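Local atomic coordinates of heme-binding protein A / AI-2 binding protein A (Helicobacter pylori SS1, PDB entry 6OFQ), a protein that binds the peptide STSA and probably acts as a periplasmic peptide-binding protein that delivers its ligands to an ABC transporter. Residues Phe464-Leu467 with Leu468-Ala471; Pro435-Phe438 with Leu439-Trp443; Gln488-Ile491 with His492-Ala495; Lys142-Gly146 with Met147-His151; Ser122-Arg125 with Gln126-Lys129. All blocks are in the same frame, centred on the assembly; numbering follows the deposited sequence.

Contact 1 (Phe464-Leu467 with Leu468-Ala471); sequences FSDL and LIKA
Ser465 O takes the amide of Ile469 at 2.9 Å from N to O, one of four successive i to i+4 bonds that make this piece regular alpha-helix within helix 462-473. The neighbouring bonds run from Leu468 N to Phe464 O, from Lys470 N to Asp466 O and from Ala471 N to Leu467 O. On the buried side Phe464 and Leu468, one turn apart, meet at a slant. Phe464 holds CG opposite its backbone N (chi1 173°), which sends the ring out from the helix flank, where its CE2 comes to 3.5 Å from Leu468 CD1. Leu468 CG stands over one face of that ring, displaced toward the rim. Phe464 sits between two other helices, touching Ile491 of helix 477-494 and Trp443 of helix 436-443; Leu468 rests on Leu439 and Tyr440 of the latter. At the exposed side Lys470 leads its amine away, although its CG still passes 3.5 Å from Asp466 O.

Contact 2 (Pro435-Phe438 with Leu439-Trp443); sequences PDNF and LYTLW
Tyr440 lies alongside the side chain of Asp436, one turn earlier, both pointing the same way, with carboxylate and ring planes 15° apart. Asp436 carries CG opposite its own N (chi1 -176°), and Tyr440 does much the same; with both groups leaving on the same flank, Asp436 OD2 comes to 3.4 Å from Tyr440 CB. Lys472 serves both of them, through a salt bridge to Asp436 OD2 and a cation-pi contact with the tyrosine ring. Thr441 has OG1 beside its backbone N (chi1 -57°), which turns the hydroxyl back toward the helix start. Two waters meet it there: one, 2.7 Å from Thr441 OG1, donates to Asp436 OD1, and the other, 2.6 Å from Thr441 OG1, accepts from Asn437 ND2. Asn437 OD1 is bonded by Asp431 N and Trp428 NE1. The water bridges tie the buried first turn of helix 436-443 to its second. Pro435 O receives both Phe438 N and Leu439 N, and Asp436 O takes Tyr440 N at 2.9 Å and, one residue further on (i to i+5), Thr441 N at 3.2 Å. Leu442 N meets Phe438 O from above the carbonyl plane, and Trp443 brings CD1 to 3.3 Å from that same Phe438 O. Among the apolar groups, Pro435 CB touches Leu439 CD1 at 4.1 Å, and the Phe438 ring packs edge-to-face with Trp428 of strand 423-429.

Contact 3 (Gln488-Ile491 with His492-Ala495); sequences QEII and HKDA
Four i to i+4 bonds carry the backbone from Gln488 to the end of helix 477-494, from His492 N to Gln488 O through Ala495 N to Ile491 O, the last bent to 135° at the hydrogen. This is a helix C-terminus, and Ala495 leaves it with positive phi (44°). Ile490 and Asp494 lie side by side, pointing the same way. Ile490 holds its CG2 branch opposite the backbone N, beside its carbonyl carbon, and from there the methyl reaches 3.7 Å from Asp494 OD2. That oxygen is bonded by the hydroxyl of Tyr459. The other carboxylate oxygen, Asp494 OD1, takes Lys493 NZ at 2.7 Å in a salt bridge between adjacent residues, with the lysine chain bent at chi3 and chi4. His492 leads its imidazole away from the preceding turn and stacks on Tyr353, while Ile490 and Ile491 both press on Phe464 of helix 462-473. Behind the imidazole, His492 CB packs 3.4 Å from Gln488 O.

Contact 4 (Lys142-Gly146 with Met147-His151); sequences KYWEG and MGMSH
Met149 crosses the Trp144 indole at about a right angle, setting its CB squarely over the face: CB is 3.4 Å from the centroid of the five-membered ring, 16° off the normal, a CH-pi contact. Farther along, Met149 bends at chi2 and chi3, and its SD stands 5.3 Å from the centroid of the six-membered ring of Trp144, a long Met-aromatic approach above the face. The indole edge is used as well. Trp144 NE1 donates to Ser150 OG at 2.9 Å, almost straight at 177° and in the ring plane, fixing the rotation of the ring. Trp144 places CG opposite its backbone N (chi1 -176°), which sends the indole out from the flank of its helix, where Met149 and Ser150 come round to meet it.

That end is a Schellman motif: Gly148, with positive phi, closes helix 142-147 and at the same time is the N-cap of helix 149-152. Met149 N bonds Trp144 O at 3.1 Å, and Gly148 N reaches Glu145 O from above the carbonyl plane. One water links Trp144 O to Ser150 N. Met147 slants across Tyr143, but here the sulfur sits at the ring edge, SD 3.8 Å from Tyr143 CD1. The tyrosine hydroxyl bonds Asp431, and its ring lies nearly parallel to that of Phe183.

Contact 5 (Ser122-Arg125 with Gln126-Lys129); sequences SFER and QMDK
Arg125 turns CG into the slot between its backbone N and carbonyl carbon (chi1 72°) and then runs extended to NE, while Gln126 keeps CG beside its own N; both side chains thereby head back along helix 116-127 to the same acceptor, Ser122 O. Here, in the last turns of the helix, a main-chain carbonyl is gripped by two side chains. Gln126 NE2 reaches Ser122 O at 3.1 Å in a nearly straight bond (172°), with the oxygen in the amide plane. Arg125 NE comes to Ser122 O, also at 3.1 Å, from the opposite face of the carbonyl plane. The two chains lie side by side, with guanidinium and amide planes 70° apart. Each has a further partner: Arg125 NH1 makes a salt bridge to Asp45, and Gln126 NE2 also bonds Phe183 O. The backbone N of Gln126 bonds Phe123 O at 3.0 Å, from above the carbonyl plane, and Met127 N shares that oxygen. Asp128 N closes on Glu124 O at 2.9 Å where the helix ends. The Glu124 carboxylate pairs with Lys131, and Glu124 CG stays 4.3 Å from Met127 CE.

Along the chain the order is contact 5, 4, 2, 1, 3. Contacts 1, 2 and 3 form one cluster, where helices 436-443, 462-473 and 477-494 pack together with centres 10 to 14 Å apart; Phe464 CE2 meets Trp443 O at 3.3 Å. Contacts 4 and 5 make a second pair, centres 11 Å apart, in which Trp144 sits against helix 116-127. Contact 2 joins the two groups: Thr441 OG1 lies 3.9 Å from Met147 CG. Contacts 3 and 5 are the extremes, with centres about 35 Å apart. Within this type II periplasmic binding protein, the three-helix cluster is thus in direct touch with the pair of helices 116-127 and 142-147.

Contact 1 (Phe464-Leu467 with Leu468-Ala471)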
loop_
_atom_site.group_PDB
_atom_site.type_symbol
_atom_site.label_atom_id
_atom_site.label_comp_id
_atom_site.label_asym_id
_atom_site.label_seq_id
_atom_site.Cartn_x
_atom_site.Cartn_y
_atom_site.Cartn_z
ATOM N N PHE A 464 -1.405 -22.373 7.633
ATOM C CA PHE A 464 -0.719 -21.310 6.906
ATOM C C PHE A 464 -0.344 -20.259 7.939
ATOM O O PHE A 464 0.837 -19.810 8.003
ATOM C CB PHE A 464 -1.663 -20.715 5.881
ATOM C CG PHE A 464 -1.175 -19.504 5.166
ATOM C CD1 PHE A 464 -0.297 -19.664 4.101
ATOM C CD2 PHE A 464 -1.624 -18.250 5.511
ATOM C CE1 PHE A 464 0.146 -18.559 3.422
ATOM C CE2 PHE A 464 -1.261 -17.145 4.787
ATOM C CZ PHE A 464 -0.353 -17.320 3.766
ATOM N N SER A 465 -1.304 -19.823 8.747
ATOM C CA SER A 465 -1.069 -18.741 9.683
ATOM C C SER A 465 -0.044 -19.077 10.776
ATOM O O SER A 465 0.853 -18.254 11.022
ATOM C CB SER A 465 -2.364 -18.280 10.312
ATOM O OG SER A 465 -3.278 -17.716 9.373
ATOM N N ASP A 466 -0.009 -20.348 11.147
ATOM C CA ASP A 466 0.939 -20.769 12.188
ATOM C C ASP A 466 2.355 -20.697 11.651
ATOM O O ASP A 466 3.320 -20.337 12.371
ATOM C CB ASP A 466 0.656 -22.170 12.688
ATOM C CG ASP A 466 -0.583 -22.272 13.611
ATOM O OD1 ASP A 466 -1.097 -21.228 14.031
ATOM O OD2 ASP A 466 -1.011 -23.447 13.792
ATOM N N LEU A 467 2.565 -21.020 10.367
ATOM C CA LEU A 467 3.900 -20.884 9.801
ATOM C C LEU A 467 4.330 -19.448 9.736
ATOM O O LEU A 467 5.518 -19.138 9.989
ATOM C CB LEU A 467 3.952 -21.452 8.379
ATOM C CG LEU A 467 3.947 -22.981 8.273
ATOM C CD1 LEU A 467 3.586 -23.477 6.879
ATOM C CD2 LEU A 467 5.272 -23.559 8.648
ATOM N N LEU A 468 3.419 -18.556 9.394
ATOM C CA LEU A 468 3.737 -17.127 9.376
ATOM C C LEU A 468 4.109 -16.589 10.750
ATOM O O LEU A 468 5.013 -15.765 10.853
ATOM C CB LEU A 468 2.593 -16.273 8.838
ATOM C CG LEU A 468 2.044 -16.684 7.451
ATOM C CD1 LEU A 468 1.021 -15.636 6.975
ATOM C CD2 LEU A 468 3.141 -16.843 6.433
ATOM N N ILE A 469 3.439 -17.088 11.780
ATOM C CA ILE A 469 3.770 -16.717 13.140
ATOM C C ILE A 469 5.156 -17.216 13.526
ATOM O O ILE A 469 5.961 -16.454 14.062
ATOM C CB ILE A 469 2.662 -17.143 14.103
ATOM C CG1 ILE A 469 1.335 -16.381 13.859
ATOM C CG2 ILE A 469 3.164 -16.960 15.557
ATOM C CD1 ILE A 469 0.139 -17.048 14.471
ATOM N N LYS A 470 5.468 -18.477 13.213
ATOM C CA LYS A 470 6.828 -18.942 13.417
ATOM C C LYS A 470 7.859 -18.109 12.728
ATOM O O LYS A 470 8.939 -17.833 13.261
ATOM C CB LYS A 470 6.983 -20.368 12.945
ATOM C CG LYS A 470 6.293 -21.353 13.831
ATOM C CD LYS A 470 6.601 -22.771 13.352
ATOM C CE LYS A 470 5.740 -23.813 14.034
ATOM N NZ LYS A 470 6.373 -24.108 15.333
ATOM N N ALA A 471 7.563 -17.706 11.498
ATOM C CA ALA A 471 8.503 -16.910 10.724
ATOM C C ALA A 471 8.698 -15.491 11.233
ATOM O O ALA A 471 9.743 -14.902 10.973
ATOM C CB ALA A 471 8.122 -16.821 9.268
#

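Contact 2 (Pro435-Phe438 with Leu439-Trp443)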
loop_
_atom_site.group_PDB
_atom_site.type_symbol
_atom_site.label_atom_id
_atom_site.label_comp_id
_atom_site.label_asym_id
_atom_site.label_seq_id
_atom_site.Cartn_x
_atom_site.Cartn_y
_atom_site.Cartn_z
ATOM N N PRO A 435 8.337 -10.812 3.181
ATOM C CA PRO A 435 7.099 -11.585 2.947
ATOM C C PRO A 435 5.987 -11.359 3.943
ATOM O O PRO A 435 4.804 -11.527 3.579
ATOM C CB PRO A 435 7.584 -13.050 2.901
ATOM C CG PRO A 435 9.028 -12.940 2.481
ATOM C CD PRO A 435 9.513 -11.725 3.189
ATOM N N ASP A 436 6.332 -11.027 5.167
ATOM C CA ASP A 436 5.289 -10.804 6.165
ATOM C C ASP A 436 4.242 -9.774 5.743
ATOM O O ASP A 436 3.038 -9.917 6.017
ATOM C CB ASP A 436 5.919 -10.372 7.493
ATOM C CG ASP A 436 4.912 -10.220 8.624
ATOM O OD1 ASP A 436 4.471 -9.065 8.802
ATOM O OD2 ASP A 436 4.658 -11.173 9.334
ATOM N N ASN A 437 4.706 -8.759 5.025
ATOM C CA ASN A 437 3.875 -7.594 4.618
ATOM C C ASN A 437 2.807 -8.033 3.598
ATOM O O ASN A 437 1.857 -7.244 3.380
ATOM C CB ASN A 437 4.788 -6.487 4.091
ATOM C CG ASN A 437 4.036 -5.257 3.568
ATOM O OD1 ASN A 437 4.090 -4.990 2.350
ATOM N ND2 ASN A 437 3.366 -4.519 4.408
ATOM N N PHE A 438 3.016 -9.162 2.908
ATOM C CA PHE A 438 1.984 -9.714 2.036
ATOM C C PHE A 438 1.289 -10.852 2.765
ATOM O O PHE A 438 0.033 -10.869 2.911
ATOM C CB PHE A 438 2.489 -10.210 0.660
ATOM C CG PHE A 438 2.998 -9.118 -0.274
ATOM C CD1 PHE A 438 4.185 -8.399 -0.028
ATOM C CD2 PHE A 438 2.352 -8.925 -1.493
ATOM C CE1 PHE A 438 4.626 -7.474 -0.982
ATOM C CE2 PHE A 438 2.810 -7.975 -2.407
ATOM C CZ PHE A 438 3.964 -7.278 -2.163
ATOM N N LEU A 439 2.035 -11.889 3.109
ATOM C CA LEU A 439 1.433 -13.091 3.622
ATOM C C LEU A 439 0.675 -12.854 4.928
ATOM O O LEU A 439 -0.453 -13.343 5.071
ATOM C CB LEU A 439 2.463 -14.178 3.827
ATOM C CG LEU A 439 3.252 -14.571 2.565
ATOM C CD1 LEU A 439 4.350 -15.556 2.967
ATOM C CD2 LEU A 439 2.315 -15.173 1.526
ATOM N N TYR A 440 1.217 -12.135 5.888
ATOM C CA TYR A 440 0.517 -11.971 7.154
ATOM C C TYR A 440 -0.507 -10.864 7.081
ATOM O O TYR A 440 -1.684 -11.008 7.494
ATOM C CB TYR A 440 1.493 -11.748 8.317
ATOM C CG TYR A 440 0.841 -12.018 9.667
ATOM C CD1 TYR A 440 0.708 -13.331 10.066
ATOM C CD2 TYR A 440 0.331 -11.020 10.463
ATOM C CE1 TYR A 440 0.086 -13.661 11.259
ATOM C CE2 TYR A 440 -0.278 -11.355 11.698
ATOM C CZ TYR A 440 -0.372 -12.681 12.017
ATOM O OH TYR A 440 -0.950 -13.158 13.234
ATOM N N THR A 441 -0.135 -9.750 6.482
ATOM C CA THR A 441 -1.035 -8.615 6.472
ATOM C C THR A 441 -2.278 -8.874 5.641
ATOM O O THR A 441 -3.323 -8.285 5.927
ATOM C CB THR A 441 -0.249 -7.422 5.923
ATOM O OG1 THR A 441 0.901 -7.244 6.752
ATOM C CG2 THR A 441 -1.027 -6.081 5.963
ATOM N N LEU A 442 -2.162 -9.679 4.575
ATOM C CA LEU A 442 -3.272 -9.892 3.627
ATOM C C LEU A 442 -3.929 -11.239 3.701
ATOM O O LEU A 442 -5.035 -11.423 3.194
ATOM C CB LEU A 442 -2.872 -9.646 2.158
ATOM C CG LEU A 442 -2.105 -8.345 1.955
ATOM C CD1 LEU A 442 -1.592 -8.299 0.516
ATOM C CD2 LEU A 442 -2.903 -7.096 2.272
ATOM N N TRP A 443 -3.260 -12.235 4.257
ATOM C CA TRP A 443 -3.702 -13.621 4.145
ATOM C C TRP A 443 -3.831 -14.431 5.433
ATOM O O TRP A 443 -4.120 -15.627 5.421
ATOM C CB TRP A 443 -2.828 -14.404 3.133
ATOM C CG TRP A 443 -2.794 -13.790 1.719
ATOM C CD1 TRP A 443 -1.852 -12.960 1.197
ATOM C CD2 TRP A 443 -3.821 -13.928 0.727
ATOM N NE1 TRP A 443 -2.215 -12.557 -0.070
ATOM C CE2 TRP A 443 -3.442 -13.133 -0.367
ATOM C CE3 TRP A 443 -5.018 -14.646 0.674
ATOM C CZ2 TRP A 443 -4.213 -13.083 -1.513
ATOM C CZ3 TRP A 443 -5.773 -14.566 -0.497
ATOM C CH2 TRP A 443 -5.365 -13.797 -1.555
HETATM O O HOH W 1 1.881 -8.186 9.136
HETATM O O HOH W 2 2.597 -5.258 7.117
#

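Contact 3 (Gln488-Ile491 with His492-Ala495)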
loop_
_atom_site.group_PDB
_atom_site.type_symbol
_atom_site.label_atom_id
_atom_site.label_comp_id
_atom_site.label_asym_id
_atom_site.label_seq_id
_atom_site.Cartn_x
_atom_site.Cartn_y
_atom_site.Cartn_z
ATOM N N GLN A 488 3.846 -20.806 1.293
ATOM C CA GLN A 488 3.447 -20.607 -0.095
ATOM C C GLN A 488 2.886 -21.868 -0.679
ATOM O O GLN A 488 1.972 -21.808 -1.489
ATOM C CB GLN A 488 4.623 -20.039 -0.865
ATOM C CG GLN A 488 4.857 -18.574 -0.602
ATOM C CD GLN A 488 6.191 -18.098 -1.130
ATOM O OE1 GLN A 488 6.318 -17.757 -2.304
ATOM N NE2 GLN A 488 7.213 -18.250 -0.310
ATOM N N GLU A 489 3.426 -23.028 -0.293
ATOM C CA GLU A 489 2.779 -24.260 -0.718
ATOM C C GLU A 489 1.331 -24.425 -0.293
ATOM O O GLU A 489 0.453 -24.900 -1.026
ATOM C CB GLU A 489 3.570 -25.494 -0.243
ATOM C CG GLU A 489 4.980 -25.595 -0.749
ATOM C CD GLU A 489 5.695 -26.770 -0.076
ATOM O OE1 GLU A 489 5.268 -27.457 0.906
ATOM O OE2 GLU A 489 6.833 -26.936 -0.529
ATOM N N ILE A 490 1.083 -24.097 0.973
ATOM C CA ILE A 490 -0.250 -24.281 1.582
ATOM C C ILE A 490 -1.233 -23.360 0.860
ATOM O O ILE A 490 -2.327 -23.806 0.478
ATOM C CB ILE A 490 -0.249 -24.054 3.104
ATOM C CG1 ILE A 490 0.592 -25.176 3.767
ATOM C CG2 ILE A 490 -1.671 -24.031 3.640
ATOM C CD1 ILE A 490 0.755 -24.886 5.221
ATOM N N ILE A 491 -0.926 -22.080 0.700
ATOM C CA ILE A 491 -1.912 -21.185 0.101
ATOM C C ILE A 491 -2.099 -21.537 -1.384
ATOM O O ILE A 491 -3.232 -21.464 -1.873
ATOM C CB ILE A 491 -1.539 -19.701 0.320
ATOM C CG1 ILE A 491 -2.678 -18.777 -0.130
ATOM C CG2 ILE A 491 -0.239 -19.334 -0.355
ATOM C CD1 ILE A 491 -2.581 -17.328 0.268
ATOM N N HIS A 492 -1.066 -21.966 -2.088
ATOM C CA HIS A 492 -1.244 -22.500 -3.432
ATOM C C HIS A 492 -2.223 -23.670 -3.496
ATOM O O HIS A 492 -3.134 -23.723 -4.334
ATOM C CB HIS A 492 0.070 -22.892 -4.046
ATOM C CG HIS A 492 -0.045 -23.472 -5.415
ATOM N ND1 HIS A 492 -0.211 -22.721 -6.562
ATOM C CD2 HIS A 492 0.050 -24.758 -5.808
ATOM C CE1 HIS A 492 -0.180 -23.530 -7.603
ATOM N NE2 HIS A 492 0.035 -24.760 -7.181
ATOM N N LYS A 493 -2.012 -24.622 -2.585
ATOM C CA LYS A 493 -2.960 -25.737 -2.503
ATOM C C LYS A 493 -4.379 -25.366 -2.204
ATOM O O LYS A 493 -5.320 -25.933 -2.793
ATOM C CB LYS A 493 -2.427 -26.743 -1.450
ATOM C CG LYS A 493 -3.364 -27.865 -1.034
ATOM C CD LYS A 493 -3.052 -28.467 0.338
ATOM C CE LYS A 493 -3.307 -27.572 1.557
ATOM N NZ LYS A 493 -4.579 -27.515 2.354
ATOM N N ASP A 494 -4.567 -24.391 -1.325
ATOM C CA ASP A 494 -5.907 -23.969 -0.973
ATOM C C ASP A 494 -6.590 -23.026 -1.988
ATOM O O ASP A 494 -7.815 -22.912 -2.000
ATOM C CB ASP A 494 -5.944 -23.274 0.413
ATOM C CG ASP A 494 -5.624 -24.165 1.567
ATOM O OD1 ASP A 494 -5.894 -25.373 1.432
ATOM O OD2 ASP A 494 -5.258 -23.660 2.646
ATOM N N ALA A 495 -5.796 -22.402 -2.814
ATOM C CA ALA A 495 -6.314 -21.511 -3.860
ATOM C C ALA A 495 -7.414 -20.563 -3.442
ATOM O O ALA A 495 -8.500 -20.532 -4.051
ATOM C CB ALA A 495 -6.751 -22.356 -5.079
#

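Contact 4 (Lys142-Gly146 with Met147-His151)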
loop_
_atom_site.group_PDB
_atom_site.type_symbol
_atom_site.label_atom_id
_atom_site.label_comp_id
_atom_site.label_asym_id
_atom_site.label_seq_id
_atom_site.Cartn_x
_atom_site.Cartn_y
_atom_site.Cartn_z
ATOM N N LYS A 142 -6.950 0.639 10.469
ATOM C CA LYS A 142 -7.003 -0.597 9.725
ATOM C C LYS A 142 -5.741 -1.416 9.682
ATOM O O LYS A 142 -5.771 -2.636 9.933
ATOM C CB LYS A 142 -7.515 -0.390 8.265
ATOM C CG LYS A 142 -8.962 0.118 8.162
ATOM C CD LYS A 142 -9.282 0.617 6.742
ATOM C CE LYS A 142 -10.441 1.581 6.521
ATOM N NZ LYS A 142 -10.720 1.739 5.063
ATOM N N TYR A 143 -4.597 -0.809 9.369
ATOM C CA TYR A 143 -3.356 -1.532 9.416
ATOM C C TYR A 143 -3.114 -2.042 10.814
ATOM O O TYR A 143 -2.614 -3.166 10.940
ATOM C CB TYR A 143 -2.176 -0.668 8.996
ATOM C CG TYR A 143 -1.758 -0.749 7.518
ATOM C CD1 TYR A 143 -0.945 -1.785 7.119
ATOM C CD2 TYR A 143 -2.024 0.257 6.600
ATOM C CE1 TYR A 143 -0.457 -1.886 5.824
ATOM C CE2 TYR A 143 -1.539 0.202 5.294
ATOM C CZ TYR A 143 -0.727 -0.864 4.955
ATOM O OH TYR A 143 -0.190 -0.851 3.682
ATOM N N TRP A 144 -3.220 -1.189 11.834
ATOM C CA TRP A 144 -2.903 -1.581 13.211
ATOM C C TRP A 144 -3.689 -2.834 13.619
ATOM O O TRP A 144 -3.116 -3.800 14.162
ATOM C CB TRP A 144 -3.139 -0.418 14.181
ATOM C CG TRP A 144 -2.768 -0.701 15.569
ATOM C CD1 TRP A 144 -3.449 -1.484 16.461
ATOM C CD2 TRP A 144 -1.599 -0.221 16.261
ATOM N NE1 TRP A 144 -2.733 -1.568 17.633
ATOM C CE2 TRP A 144 -1.607 -0.781 17.562
ATOM C CE3 TRP A 144 -0.549 0.645 15.934
ATOM C CZ2 TRP A 144 -0.590 -0.568 18.479
ATOM C CZ3 TRP A 144 0.437 0.904 16.860
ATOM C CH2 TRP A 144 0.418 0.291 18.143
ATOM N N GLU A 145 -5.001 -2.791 13.357
ATOM C CA GLU A 145 -5.868 -3.919 13.649
ATOM C C GLU A 145 -5.543 -5.159 12.867
ATOM O O GLU A 145 -5.342 -6.255 13.399
ATOM C CB GLU A 145 -7.349 -3.544 13.513
ATOM C CG GLU A 145 -7.811 -2.537 14.553
ATOM C CD GLU A 145 -7.569 -3.042 15.963
ATOM O OE1 GLU A 145 -8.002 -4.162 16.304
ATOM O OE2 GLU A 145 -6.817 -2.361 16.693
ATOM N N GLY A 146 -5.375 -4.977 11.563
ATOM C CA GLY A 146 -5.052 -6.061 10.680
ATOM C C GLY A 146 -3.812 -6.850 10.984
ATOM O O GLY A 146 -3.701 -8.083 10.824
ATOM N N MET A 147 -2.776 -6.055 11.266
ATOM C CA MET A 147 -1.478 -6.618 11.615
ATOM C C MET A 147 -1.390 -7.232 13.035
ATOM O O MET A 147 -0.384 -7.842 13.412
ATOM C CB MET A 147 -0.365 -5.574 11.407
ATOM C CG MET A 147 -0.148 -5.215 9.942
ATOM S SD MET A 147 1.022 -3.874 9.675
ATOM C CE MET A 147 2.532 -4.453 10.433
ATOM N N GLY A 148 -2.344 -6.912 13.885
ATOM C CA GLY A 148 -2.317 -7.347 15.280
ATOM C C GLY A 148 -1.238 -6.649 16.071
ATOM O O GLY A 148 -0.605 -7.246 16.949
ATOM N N MET A 149 -1.027 -5.375 15.802
ATOM C CA MET A 149 -0.005 -4.629 16.538
ATOM C C MET A 149 -0.239 -4.595 18.066
ATOM O O MET A 149 0.753 -4.544 18.829
ATOM C CB MET A 149 0.061 -3.212 15.997
ATOM C CG MET A 149 0.686 -3.105 14.602
ATOM S SD MET A 149 2.439 -3.449 14.518
ATOM C CE MET A 149 3.020 -1.950 15.292
ATOM N N SER A 150 -1.495 -4.655 18.484
ATOM C CA SER A 150 -1.732 -4.690 19.933
ATOM C C SER A 150 -1.341 -6.014 20.557
ATOM O O SER A 150 -1.181 -5.997 21.784
ATOM C CB SER A 150 -3.215 -4.456 20.221
ATOM O OG SER A 150 -3.582 -3.116 19.901
ATOM N N HIS A 151 -1.278 -7.130 19.840
ATOM C CA HIS A 151 -0.701 -8.387 20.271
ATOM C C HIS A 151 0.815 -8.343 20.324
ATOM O O HIS A 151 1.415 -9.137 21.062
ATOM C CB HIS A 151 -1.154 -9.538 19.374
ATOM C CG HIS A 151 -2.647 -9.646 19.325
ATOM N ND1 HIS A 151 -3.406 -9.742 20.471
ATOM C CD2 HIS A 151 -3.518 -9.544 18.293
ATOM C CE1 HIS A 151 -4.686 -9.731 20.144
ATOM N NE2 HIS A 151 -4.776 -9.650 18.828
HETATM O O HOH W 3 -3.890 -4.929 16.855
HETATM O O HOH W 4 -6.226 -2.258 19.378
#

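Contact 5 (Ser122-Arg125 with Gln126-Lys129)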
loop_
_atom_site.group_PDB
_atom_site.type_symbol
_atom_site.label_atom_id
_atom_site.label_comp_id
_atom_site.label_asym_id
_atom_site.label_seq_id
_atom_site.Cartn_x
_atom_site.Cartn_y
_atom_site.Cartn_z
ATOM N N SER A 122 0.688 9.007 18.787
ATOM C CA SER A 122 0.483 8.411 17.465
ATOM C C SER A 122 0.245 6.917 17.509
ATOM O O SER A 122 -0.517 6.398 16.716
ATOM C CB SER A 122 1.669 8.769 16.576
ATOM O OG SER A 122 1.769 10.173 16.369
ATOM N N PHE A 123 0.966 6.257 18.427
ATOM C CA PHE A 123 0.836 4.818 18.614
ATOM C C PHE A 123 -0.283 4.448 19.572
ATOM O O PHE A 123 -1.065 3.560 19.305
ATOM C CB PHE A 123 2.161 4.195 19.104
ATOM C CG PHE A 123 3.240 4.018 18.049
ATOM C CD1 PHE A 123 3.857 5.098 17.454
ATOM C CD2 PHE A 123 3.684 2.755 17.733
ATOM C CE1 PHE A 123 4.762 4.938 16.430
ATOM C CE2 PHE A 123 4.621 2.604 16.766
ATOM C CZ PHE A 123 5.240 3.675 16.210
ATOM N N GLU A 124 -0.313 5.097 20.752
ATOM C CA GLU A 124 -1.266 4.754 21.781
ATOM C C GLU A 124 -2.725 4.948 21.376
ATOM O O GLU A 124 -3.587 4.180 21.794
ATOM C CB GLU A 124 -1.045 5.409 23.127
ATOM C CG GLU A 124 0.236 5.010 23.824
ATOM C CD GLU A 124 0.388 5.764 25.157
ATOM O OE1 GLU A 124 -0.117 6.887 25.329
ATOM O OE2 GLU A 124 1.167 5.187 25.940
ATOM N N ARG A 125 -2.965 5.885 20.479
ATOM C CA ARG A 125 -4.303 6.076 20.004
ATOM C C ARG A 125 -4.836 4.851 19.286
ATOM O O ARG A 125 -6.056 4.634 19.220
ATOM C CB ARG A 125 -4.342 7.308 19.125
ATOM C CG ARG A 125 -3.680 7.140 17.754
ATOM C CD ARG A 125 -3.446 8.468 17.065
ATOM N NE ARG A 125 -2.817 8.305 15.756
ATOM C CZ ARG A 125 -3.323 8.625 14.578
ATOM N NH1 ARG A 125 -4.519 9.184 14.477
ATOM N NH2 ARG A 125 -2.603 8.442 13.480
ATOM N N GLN A 126 -3.953 4.076 18.658
ATOM C CA GLN A 126 -4.324 2.862 17.946
ATOM C C GLN A 126 -4.351 1.674 18.871
ATOM O O GLN A 126 -5.173 0.773 18.676
ATOM C CB GLN A 126 -3.353 2.647 16.775
ATOM C CG GLN A 126 -3.113 3.907 15.954
ATOM C CD GLN A 126 -2.331 3.703 14.656
ATOM O OE1 GLN A 126 -2.728 2.833 13.863
ATOM N NE2 GLN A 126 -1.245 4.466 14.438
ATOM N N MET A 127 -3.451 1.657 19.841
ATOM C CA MET A 127 -3.289 0.517 20.762
ATOM C C MET A 127 -4.420 0.443 21.805
ATOM O O MET A 127 -4.807 -0.669 22.174
ATOM C CB MET A 127 -1.958 0.657 21.485
ATOM C CG MET A 127 -1.579 -0.614 22.208
ATOM S SD MET A 127 0.171 -0.632 22.511
ATOM C CE MET A 127 0.451 0.767 23.516
ATOM N N ASP A 128 -4.846 1.603 22.296
ATOM C CA ASP A 128 -5.788 1.696 23.430
ATOM C C ASP A 128 -7.066 2.353 22.902
ATOM O O ASP A 128 -7.064 3.541 22.606
ATOM C CB ASP A 128 -5.109 2.568 24.512
ATOM C CG ASP A 128 -5.956 2.745 25.767
ATOM O OD1 ASP A 128 -7.153 2.434 25.726
ATOM O OD2 ASP A 128 -5.365 3.232 26.751
ATOM N N LYS A 129 -8.164 1.612 22.930
ATOM C CA LYS A 129 -9.444 2.129 22.454
ATOM C C LYS A 129 -9.921 3.356 23.223
ATOM O O LYS A 129 -10.585 4.226 22.659
ATOM C CB LYS A 129 -10.491 1.010 22.380
ATOM C CG LYS A 129 -10.014 -0.254 21.673
ATOM C CD LYS A 129 -10.102 -0.249 20.151
ATOM C CE LYS A 129 -11.551 -0.514 19.744
ATOM N NZ LYS A 129 -12.176 0.414 18.751
#